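Local coordinates for G-protein interacting protein 1 (Dictyostelium discoideum, PDB 5Z1N), which probably binds heterotrimeric G proteins through their beta-gamma subunits and, in its C-terminal TNFAIP8-like domain, holds phospholipid in a pocket between helices, at residues Leu76-Phe80 against Leu151-Ile155; Ala56-Leu62 against Leu112-Phe116; Asn40-Ile44 against Leu124-Thr128. One frame throughout, in Å; residues are numbered along the deposited sequence.

Overall arrangement
The three contacts join five of the helices of a TNFAIP8-like domain wrapped around a bound phosphatidylethanolamine. Contact 1 and contact 2 both use helix 59-81, with centres about 29 Å apart and on opposite sides of the centre of the chain. Contact 1 borders the end of one acyl chain of the lipid, while contact 2 lies at the beginning of that helix, beside the sodium ion. Contact 3 joins helices 31-53 and 119-132, its centre about 16 Å from that of contact 2, and the two are continuous through Leu113 CD1, 3.7 Å from Ile125 CD1. Ile44 of contact 3 also touches the lipid. Contacts 1 and 3 remain separate, about 9 Å between nearest atoms.

Contact 1: Leu76-Phe80 against Leu151-Ile155; sequences LDRAF and LFLLI. With PEF (di-palmitoyl-3-sn-phosphatidylethanolamine), chain B.
Phe80 lays its ring against Ile155, and these two residues account for most of the surface buried here. CB of Ile155 sits over one ring face in a CH-pi contact, 4.2 Å from the centroid of the Phe80 ring and displaced toward its rim. The CG2 methyl of Ile155 reaches back to CB of Phe80 at 3.6 Å. With CG anti to the backbone N (chi1 -174°), the ring of Phe80 extends across to helix 151-158, where Leu151 CD2 meets its edge at CD1, 3.7 Å away. Farther out, Phe80 CZ approaches CA of Phe152 at 3.5 Å, and the Phe152 ring receives Phe80 CE2 at its own edge. The segments of helices 59-81 and 151-158 run roughly antiparallel, at 143°, within the all-helical TNFAIP8-like domain, and their inner sides line its lipid pocket. Leu76 CD1 touches C22 of the phosphatidylethanolamine at 3.8 Å, Leu154 CD2 is as near to C24, and Leu151 CD1 lies 4.0 Å from C25, the terminal carbon of that acyl chain. Ile155 CD1 packs behind this lining against Leu76 CB. Asp77 OD2 also lies against the CG2 methyl of Ile155 and is hydrogen-bonded to Asn159 ND2.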
loop_
_atom_site.group_PDB
_atom_site.type_symbol
_atom_site.label_atom_id
_atom_site.label_comp_id
_atom_site.label_asym_id
_atom_site.label_seq_id
_atom_site.Cartn_x
_atom_site.Cartn_y
_atom_site.Cartn_z
ATOM N N LEU A 76 6.840 -8.266 2.675
ATOM C CA LEU A 76 6.452 -7.803 3.999
ATOM C C LEU A 76 6.076 -8.988 4.874
ATOM O O LEU A 76 6.538 -9.097 6.019
ATOM C CB LEU A 76 5.302 -6.802 3.892
ATOM C CG LEU A 76 5.679 -5.450 3.273
ATOM C CD1 LEU A 76 4.435 -4.633 2.980
ATOM C CD2 LEU A 76 6.620 -4.678 4.191
ATOM N N ASP A 77 5.312 -9.935 4.313
ATOM C CA ASP A 77 4.967 -11.134 5.067
ATOM C C ASP A 77 6.228 -11.847 5.530
ATOM O O ASP A 77 6.364 -12.182 6.714
ATOM C CB ASP A 77 4.091 -12.057 4.225
ATOM C CG ASP A 77 3.551 -13.227 5.023
ATOM O OD1 ASP A 77 3.719 -14.378 4.569
ATOM O OD2 ASP A 77 2.974 -12.997 6.108
ATOM N N ARG A 78 7.196 -12.016 4.620
ATOM C CA ARG A 78 8.443 -12.668 5.000
ATOM C C ARG A 78 9.093 -11.929 6.157
ATOM O O ARG A 78 9.451 -12.533 7.177
ATOM C CB ARG A 78 9.394 -12.735 3.803
ATOM C CG ARG A 78 8.896 -13.599 2.659
ATOM C CD ARG A 78 9.959 -13.732 1.588
ATOM N NE ARG A 78 9.518 -14.553 0.465
ATOM C CZ ARG A 78 10.192 -14.678 -0.672
ATOM N NH1 ARG A 78 11.341 -14.032 -0.837
ATOM N NH2 ARG A 78 9.719 -15.445 -1.645
ATOM N N ALA A 79 9.194 -10.601 6.041
ATOM C CA ALA A 79 9.840 -9.848 7.103
ATOM C C ALA A 79 9.017 -9.912 8.376
ATOM O O ALA A 79 9.579 -9.965 9.478
ATOM C CB ALA A 79 10.059 -8.400 6.672
ATOM N N PHE A 80 7.691 -9.955 8.242
ATOM C CA PHE A 80 6.874 -10.010 9.438
ATOM C C PHE A 80 7.067 -11.317 10.186
ATOM O O PHE A 80 6.782 -11.370 11.387
ATOM C CB PHE A 80 5.399 -9.809 9.104
ATOM C CG PHE A 80 4.526 -9.715 10.320
ATOM C CD1 PHE A 80 4.606 -8.616 11.158
ATOM C CD2 PHE A 80 3.645 -10.737 10.642
ATOM C CE1 PHE A 80 3.816 -8.530 12.291
ATOM C CE2 PHE A 80 2.849 -10.655 11.773
ATOM C CZ PHE A 80 2.935 -9.552 12.597
ATOM N N LEU A 151 0.478 -4.005 13.683
ATOM C CA LEU A 151 1.071 -4.451 12.428
ATOM C C LEU A 151 0.577 -5.847 12.061
ATOM O O LEU A 151 0.434 -6.171 10.873
ATOM C CB LEU A 151 2.596 -4.433 12.539
ATOM C CG LEU A 151 3.404 -4.861 11.314
ATOM C CD1 LEU A 151 3.167 -3.908 10.141
ATOM C CD2 LEU A 151 4.875 -4.931 11.673
ATOM N N PHE A 152 0.286 -6.674 13.073
ATOM C CA PHE A 152 -0.205 -8.027 12.823
ATOM C C PHE A 152 -1.495 -8.020 12.017
ATOM O O PHE A 152 -1.672 -8.846 11.117
ATOM C CB PHE A 152 -0.421 -8.772 14.143
ATOM C CG PHE A 152 -1.209 -10.048 13.990
ATOM C CD1 PHE A 152 -0.605 -11.195 13.497
ATOM C CD2 PHE A 152 -2.557 -10.094 14.315
ATOM C CE1 PHE A 152 -1.327 -12.367 13.341
ATOM C CE2 PHE A 152 -3.285 -11.262 14.161
ATOM C CZ PHE A 152 -2.668 -12.398 13.671
ATOM N N LEU A 153 -2.419 -7.111 12.336
ATOM C CA LEU A 153 -3.682 -7.065 11.603
ATOM C C LEU A 153 -3.454 -6.727 10.137
ATOM O O LEU A 153 -4.061 -7.333 9.243
ATOM C CB LEU A 153 -4.624 -6.050 12.250
ATOM C CG LEU A 153 -4.994 -6.338 13.706
ATOM C CD1 LEU A 153 -6.027 -5.345 14.204
ATOM C CD2 LEU A 153 -5.508 -7.761 13.856
ATOM N N LEU A 154 -2.565 -5.769 9.870
ATOM C CA LEU A 154 -2.298 -5.365 8.496
ATOM C C LEU A 154 -1.625 -6.484 7.713
ATOM O O LEU A 154 -2.083 -6.854 6.625
ATOM C CB LEU A 154 -1.433 -4.106 8.477
ATOM C CG LEU A 154 -0.956 -3.712 7.078
ATOM C CD1 LEU A 154 -2.147 -3.424 6.170
ATOM C CD2 LEU A 154 -0.012 -2.523 7.143
ATOM N N ILE A 155 -0.532 -7.036 8.245
ATOM C CA ILE A 155 0.192 -8.061 7.498
ATOM C C ILE A 155 -0.658 -9.314 7.350
ATOM O O ILE A 155 -0.693 -9.935 6.282
ATOM C CB ILE A 155 1.540 -8.374 8.167
ATOM C CG1 ILE A 155 2.386 -7.103 8.285
ATOM C CG2 ILE A 155 2.276 -9.449 7.379
ATOM C CD1 ILE A 155 2.580 -6.370 6.970
HETATM C C2 PEF B . -11.413 -3.823 -2.630
HETATM C C1 PEF B . -11.673 -4.258 -4.067
HETATM N N PEF B . -12.248 -9.771 -6.194
HETATM C C3 PEF B . -11.742 -4.930 -1.642
HETATM C C4 PEF B . -11.801 -7.431 -6.624
HETATM C C5 PEF B . -12.029 -8.802 -7.246
HETATM C C10 PEF B . -9.771 -2.365 -1.692
HETATM C C11 PEF B . -8.388 -1.765 -1.684
HETATM C C12 PEF B . -7.828 -1.635 -0.271
HETATM C C13 PEF B . -6.337 -1.335 -0.381
HETATM C C14 PEF B . -5.674 -1.022 0.955
HETATM C C15 PEF B . -4.159 -1.094 0.781
HETATM C C16 PEF B . -3.413 -0.677 2.040
HETATM C C17 PEF B . -1.953 -1.119 1.996
HETATM C C18 PEF B . -1.297 -0.809 0.655
HETATM C C19 PEF B . 0.156 -0.379 0.833
HETATM C C20 PEF B . 0.945 -1.351 1.704
HETATM C C21 PEF B . 1.676 -0.602 2.812
HETATM C C22 PEF B . 2.367 -1.561 3.774
HETATM C C23 PEF B . 2.756 -0.854 5.069
HETATM C C24 PEF B . 3.555 -1.783 5.975
HETATM C C25 PEF B . 3.796 -1.157 7.330
HETATM C C30 PEF B . -9.661 -5.866 -0.687
HETATM C C31 PEF B . -8.544 -6.882 -0.705
HETATM C C32 PEF B . -7.275 -6.248 -1.264
HETATM C C33 PEF B . -7.399 -5.979 -2.759
HETATM C C34 PEF B . -6.512 -4.811 -3.171
HETATM C C35 PEF B . -6.465 -4.659 -4.688
HETATM C C36 PEF B . -6.113 -3.231 -5.091
HETATM C C37 PEF B . -5.611 -3.151 -6.529
HETATM C C38 PEF B . -5.448 -1.698 -6.967
HETATM C C39 PEF B . -4.051 -1.434 -7.518
HETATM C C40 PEF B . -3.889 0.005 -7.999
HETATM C C41 PEF B . -4.108 1.013 -6.875
HETATM C C42 PEF B . -3.073 0.871 -5.763
HETATM C C43 PEF B . -3.199 2.011 -4.760
HETATM C C44 PEF B . -2.201 1.869 -3.619
HETATM C C45 PEF B . -2.187 3.117 -2.761
HETATM O O4 PEF B . -10.676 -1.893 -1.027
HETATM O O5 PEF B . -9.702 -4.996 0.168
HETATM O O2 PEF B . -10.026 -3.533 -2.514
HETATM O O3 PEF B . -10.695 -5.892 -1.705
HETATM O O1P PEF B . -14.867 -5.697 -5.401
HETATM O O2P PEF B . -12.682 -4.886 -6.622
HETATM O O3P PEF B . -12.724 -5.215 -4.108
HETATM O O4P PEF B . -12.806 -7.162 -5.648
HETATM P P PEF B . -13.358 -5.661 -5.520
#

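Contact 2: Ala56-Leu62 against Leu112-Phe116; sequences AIQIGDL and LLTPF. With NA (sodium ion), chain D.
Leu112 pushes its forked end between Ile57 and Leu62, and this is the tight part of the contact. Its CG stands anti to the backbone N (chi1 -158°), which carries the two methyls across to the other segment: CD1 meets Ile57 CG2 at 3.7 Å, and CD2 meets Leu62 CD2 at the same distance. Leu62 runs roughly perpendicular to Leu112. CD1 of Ile57 also rests on Leu112 CG, 3.8 Å away, so the isoleucine touches the leucine with both branches. Leu62 and Leu113 continue this apolar layer inward onto helix 31-53, through Ile52 and Val48.

Toward solvent the fit is looser. Phe116 reaches Ile57 CG1 through CE1 and the exposed Ala56 CB through CZ, each at 3.9 Å. Pro115 CB covers the centre of one face of the Phe116 ring, which also stacks with Tyr51 of helix 31-53.

Near Leu112, the polar groups of Asp61 find partners within the turn and at the ion. Asp61 OD2 accepts from Gln58 N at 2.8 Å, bracing the turn that starts helix 59-81. The sodium ion lies 2.4 Å from Asp61 O, and a water and Val65 also belong to its site. Leu112 CD1 lies alongside that same carbonyl oxygen. Between the segments the contact is essentially apolar, with no polar bond joining them, whereas the ion draws on a neutral backbone oxygen whose dipole would probably be strengthened by the metal.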
loop_
_atom_site.group_PDB
_atom_site.type_symbol
_atom_site.label_atom_id
_atom_site.label_comp_id
_atom_site.label_asym_id
_atom_site.label_seq_id
_atom_site.Cartn_x
_atom_site.Cartn_y
_atom_site.Cartn_z
ATOM N N ALA A 56 -12.447 1.818 -19.413
ATOM C CA ALA A 56 -11.343 2.603 -19.955
ATOM C C ALA A 56 -10.008 1.921 -19.695
ATOM O O ALA A 56 -9.051 2.122 -20.451
ATOM C CB ALA A 56 -11.348 4.011 -19.359
ATOM N N ILE A 57 -9.928 1.122 -18.633
ATOM C CA ILE A 57 -8.782 0.268 -18.352
ATOM C C ILE A 57 -9.239 -1.179 -18.449
ATOM O O ILE A 57 -10.298 -1.539 -17.923
ATOM C CB ILE A 57 -8.181 0.541 -16.959
ATOM C CG1 ILE A 57 -7.853 2.021 -16.785
ATOM C CG2 ILE A 57 -6.930 -0.284 -16.764
ATOM C CD1 ILE A 57 -7.302 2.354 -15.411
ATOM N N GLN A 58 -8.444 -2.006 -19.118
ATOM C CA GLN A 58 -8.733 -3.427 -19.208
ATOM C C GLN A 58 -8.017 -4.178 -18.092
ATOM O O GLN A 58 -6.935 -3.785 -17.648
ATOM C CB GLN A 58 -8.317 -3.983 -20.571
ATOM C CG GLN A 58 -8.781 -3.139 -21.748
ATOM C CD GLN A 58 -9.780 -3.871 -22.622
ATOM O OE1 GLN A 58 -10.265 -4.946 -22.262
ATOM N NE2 GLN A 58 -10.096 -3.292 -23.776
ATOM N N ILE A 59 -8.641 -5.273 -17.646
ATOM C CA ILE A 59 -8.120 -6.036 -16.512
ATOM C C ILE A 59 -6.678 -6.459 -16.761
ATOM O O ILE A 59 -5.841 -6.432 -15.849
ATOM C CB ILE A 59 -9.025 -7.251 -16.228
ATOM C CG1 ILE A 59 -10.431 -6.791 -15.833
ATOM C CG2 ILE A 59 -8.430 -8.121 -15.130
ATOM C CD1 ILE A 59 -10.544 -6.308 -14.400
ATOM N N GLY A 60 -6.360 -6.834 -18.002
ATOM C CA GLY A 60 -4.994 -7.222 -18.321
ATOM C C GLY A 60 -3.989 -6.124 -18.031
ATOM O O GLY A 60 -2.888 -6.392 -17.541
ATOM N N ASP A 61 -4.361 -4.870 -18.311
ATOM C CA ASP A 61 -3.472 -3.746 -18.032
ATOM C C ASP A 61 -3.126 -3.656 -16.552
ATOM O O ASP A 61 -2.088 -3.091 -16.194
ATOM C CB ASP A 61 -4.113 -2.437 -18.494
ATOM C CG ASP A 61 -4.754 -2.551 -19.863
ATOM O OD1 ASP A 61 -4.173 -3.217 -20.744
ATOM O OD2 ASP A 61 -5.846 -1.973 -20.054
ATOM N N LEU A 62 -3.979 -4.201 -15.682
ATOM C CA LEU A 62 -3.718 -4.163 -14.249
ATOM C C LEU A 62 -2.626 -5.137 -13.831
ATOM O O LEU A 62 -2.052 -4.969 -12.746
ATOM C CB LEU A 62 -4.998 -4.468 -13.473
ATOM C CG LEU A 62 -5.754 -3.279 -12.883
ATOM C CD1 LEU A 62 -4.927 -2.592 -11.806
ATOM C CD2 LEU A 62 -6.123 -2.303 -13.977
ATOM N N LEU A 112 -0.601 3.600 -15.441
ATOM C CA LEU A 112 -2.011 3.279 -15.594
ATOM C C LEU A 112 -2.867 4.536 -15.599
ATOM O O LEU A 112 -3.872 4.604 -16.316
ATOM C CB LEU A 112 -2.457 2.337 -14.478
ATOM C CG LEU A 112 -3.702 1.500 -14.754
ATOM C CD1 LEU A 112 -3.475 0.591 -15.947
ATOM C CD2 LEU A 112 -4.073 0.694 -13.521
ATOM N N LEU A 113 -2.487 5.548 -14.819
ATOM C CA LEU A 113 -3.398 6.653 -14.562
ATOM C C LEU A 113 -3.004 7.929 -15.282
ATOM O O LEU A 113 -3.713 8.937 -15.165
ATOM C CB LEU A 113 -3.512 6.903 -13.054
ATOM C CG LEU A 113 -4.295 5.803 -12.331
ATOM C CD1 LEU A 113 -4.291 6.015 -10.827
ATOM C CD2 LEU A 113 -5.724 5.711 -12.866
ATOM N N THR A 114 -1.903 7.908 -16.031
ATOM C CA THR A 114 -1.499 9.074 -16.811
ATOM C C THR A 114 -2.583 9.593 -17.754
ATOM O O THR A 114 -2.764 10.819 -17.815
ATOM C CB THR A 114 -0.208 8.740 -17.574
ATOM O OG1 THR A 114 0.879 8.646 -16.643
ATOM C CG2 THR A 114 0.105 9.806 -18.616
ATOM N N PRO A 115 -3.335 8.758 -18.487
ATOM C CA PRO A 115 -4.389 9.309 -19.356
ATOM C C PRO A 115 -5.559 9.936 -18.610
ATOM O O PRO A 115 -6.412 10.553 -19.263
ATOM C CB PRO A 115 -4.857 8.091 -20.167
ATOM C CG PRO A 115 -3.772 7.087 -20.032
ATOM C CD PRO A 115 -3.209 7.301 -18.669
ATOM N N PHE A 116 -5.634 9.805 -17.282
ATOM C CA PHE A 116 -6.807 10.246 -16.530
ATOM C C PHE A 116 -6.512 11.201 -15.382
ATOM O O PHE A 116 -7.444 11.867 -14.913
ATOM C CB PHE A 116 -7.563 9.035 -15.966
ATOM C CG PHE A 116 -7.691 7.898 -16.937
ATOM C CD1 PHE A 116 -6.893 6.771 -16.817
ATOM C CD2 PHE A 116 -8.606 7.956 -17.977
ATOM C CE1 PHE A 116 -7.009 5.719 -17.713
ATOM C CE2 PHE A 116 -8.727 6.908 -18.874
ATOM C CZ PHE A 116 -7.925 5.789 -18.740
HETATM NA NA NA D . -0.283 -2.743 -14.703
HETATM O O HOH W 1 0.802 -0.428 -15.602
#

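Contact 3: Asn40-Ile44 against Leu124-Thr128; sequences NILKI and LIRNT
Thr128 OG1 is held between the two helices, donating to Leu124 O at 2.8 Å and facing Asn40 ND2 at 3.0 Å; the angle at the amide hydrogen is only 130°, and this second bond is weak. The buried hydroxyl thus donates to a carbonyl of its own helix and weakly accepts from the Asn40 amide of helix 31-53. Leu124 O also takes the ordinary helical bond from Thr128 N, which arrives from the face of the carbonyl plane opposite to OG1.

Leu124 lies across the Asn40 amide, bringing CD1 to 3.3 Å from Asn40 OD1 and CG to 3.6 Å from Asn40 CG. A chi1 of -177° swings its isobutyl end onto Asn40 and Ile44; CD2 meets Ile44 CD1 at 3.8 Å as the two side chains lie alongside, pointing opposite ways. The extended chain of Lys43 flanks Leu124 CD1 before its NZ bonds to Asn121. Replacing Thr128 with a valine would probably leave Asn40 ND2 without this acceptor and its amide freer to turn.

Ile44 CG1 packs on Ile125 CG1 at 4.2 Å, and Ile44 also touches the bound phosphatidylethanolamine. With the segment axes at 131°, this oblique, broadly antiparallel pair packs two helices of the TNFAIP8-like helical domain together and gives its lipid pocket Ile44.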
loop_
_atom_site.group_PDB
_atom_site.type_symbol
_atom_site.label_atom_id
_atom_site.label_comp_id
_atom_site.label_asym_id
_atom_site.label_seq_id
_atom_site.Cartn_x
_atom_site.Cartn_y
_atom_site.Cartn_z
ATOM N N ASN A 40 -5.373 10.038 0.119
ATOM C CA ASN A 40 -4.681 9.742 -1.134
ATOM C C ASN A 40 -4.927 8.304 -1.573
ATOM O O ASN A 40 -5.204 8.040 -2.751
ATOM C CB ASN A 40 -3.183 10.001 -0.977
ATOM C CG ASN A 40 -2.836 11.474 -1.014
ATOM O OD1 ASN A 40 -3.708 12.330 -1.174
ATOM N ND2 ASN A 40 -1.551 11.779 -0.862
ATOM N N ILE A 41 -4.818 7.360 -0.636
ATOM C CA ILE A 41 -5.066 5.955 -0.947
ATOM C C ILE A 41 -6.483 5.778 -1.473
ATOM O O ILE A 41 -6.709 5.134 -2.508
ATOM C CB ILE A 41 -4.809 5.080 0.294
ATOM C CG1 ILE A 41 -3.321 5.049 0.637
ATOM C CG2 ILE A 41 -5.315 3.665 0.073
ATOM C CD1 ILE A 41 -3.020 4.311 1.917
ATOM N N LEU A 42 -7.460 6.370 -0.776
ATOM C CA LEU A 42 -8.842 6.285 -1.236
ATOM C C LEU A 42 -9.004 6.872 -2.634
ATOM O O LEU A 42 -9.670 6.280 -3.485
ATOM C CB LEU A 42 -9.766 6.996 -0.249
ATOM C CG LEU A 42 -9.945 6.286 1.092
ATOM C CD1 LEU A 42 -10.608 7.217 2.094
ATOM C CD2 LEU A 42 -10.755 5.015 0.904
ATOM N N LYS A 43 -8.399 8.032 -2.887
ATOM C CA LYS A 43 -8.553 8.707 -4.174
ATOM C C LYS A 43 -7.994 7.861 -5.313
ATOM O O LYS A 43 -8.656 7.652 -6.342
ATOM C CB LYS A 43 -7.857 10.066 -4.099
ATOM C CG LYS A 43 -7.604 10.768 -5.412
ATOM C CD LYS A 43 -6.850 12.063 -5.139
ATOM C CE LYS A 43 -7.011 13.068 -6.260
ATOM N NZ LYS A 43 -6.531 14.417 -5.842
ATOM N N ILE A 44 -6.769 7.357 -5.139
ATOM C CA ILE A 44 -6.143 6.530 -6.167
ATOM C C ILE A 44 -6.973 5.277 -6.418
ATOM O O ILE A 44 -7.279 4.931 -7.568
ATOM C CB ILE A 44 -4.703 6.175 -5.760
ATOM C CG1 ILE A 44 -3.867 7.443 -5.584
ATOM C CG2 ILE A 44 -4.072 5.238 -6.789
ATOM C CD1 ILE A 44 -2.578 7.200 -4.834
ATOM N N LEU A 124 0.868 13.071 -6.822
ATOM C CA LEU A 124 0.233 12.503 -5.637
ATOM C C LEU A 124 0.458 10.996 -5.567
ATOM O O LEU A 124 0.771 10.457 -4.496
ATOM C CB LEU A 124 -1.260 12.834 -5.636
ATOM C CG LEU A 124 -2.129 12.395 -4.455
ATOM C CD1 LEU A 124 -3.202 13.440 -4.190
ATOM C CD2 LEU A 124 -2.768 11.029 -4.703
ATOM N N ILE A 125 0.304 10.299 -6.697
ATOM C CA ILE A 125 0.614 8.870 -6.727
ATOM C C ILE A 125 2.046 8.631 -6.272
ATOM O O ILE A 125 2.314 7.773 -5.417
ATOM C CB ILE A 125 0.380 8.294 -8.134
ATOM C CG1 ILE A 125 -1.088 8.410 -8.531
ATOM C CG2 ILE A 125 0.834 6.839 -8.189
ATOM C CD1 ILE A 125 -1.334 8.050 -9.968
ATOM N N ARG A 126 2.989 9.400 -6.831
ATOM C CA ARG A 126 4.400 9.208 -6.504
ATOM C C ARG A 126 4.664 9.417 -5.017
ATOM O O ARG A 126 5.359 8.616 -4.382
ATOM C CB ARG A 126 5.271 10.152 -7.338
ATOM C CG ARG A 126 5.324 9.803 -8.818
ATOM C CD ARG A 126 6.509 10.472 -9.501
ATOM N NE ARG A 126 6.555 11.906 -9.225
ATOM C CZ ARG A 126 6.018 12.836 -10.008
ATOM N NH1 ARG A 126 5.392 12.486 -11.127
ATOM N NH2 ARG A 126 6.106 14.118 -9.672
ATOM N N ASN A 127 4.130 10.500 -4.444
ATOM C CA ASN A 127 4.375 10.787 -3.032
ATOM C C ASN A 127 3.751 9.725 -2.137
ATOM O O ASN A 127 4.355 9.308 -1.137
ATOM C CB ASN A 127 3.827 12.166 -2.668
ATOM C CG ASN A 127 4.672 13.295 -3.220
ATOM O OD1 ASN A 127 5.857 13.119 -3.503
ATOM N ND2 ASN A 127 4.066 14.467 -3.364
ATOM N N THR A 128 2.542 9.280 -2.483
ATOM C CA THR A 128 1.859 8.283 -1.669
ATOM C C THR A 128 2.626 6.968 -1.661
ATOM O O THR A 128 2.936 6.424 -0.593
ATOM C CB THR A 128 0.435 8.085 -2.183
ATOM O OG1 THR A 128 -0.258 9.336 -2.128
ATOM C CG2 THR A 128 -0.305 7.064 -1.337
#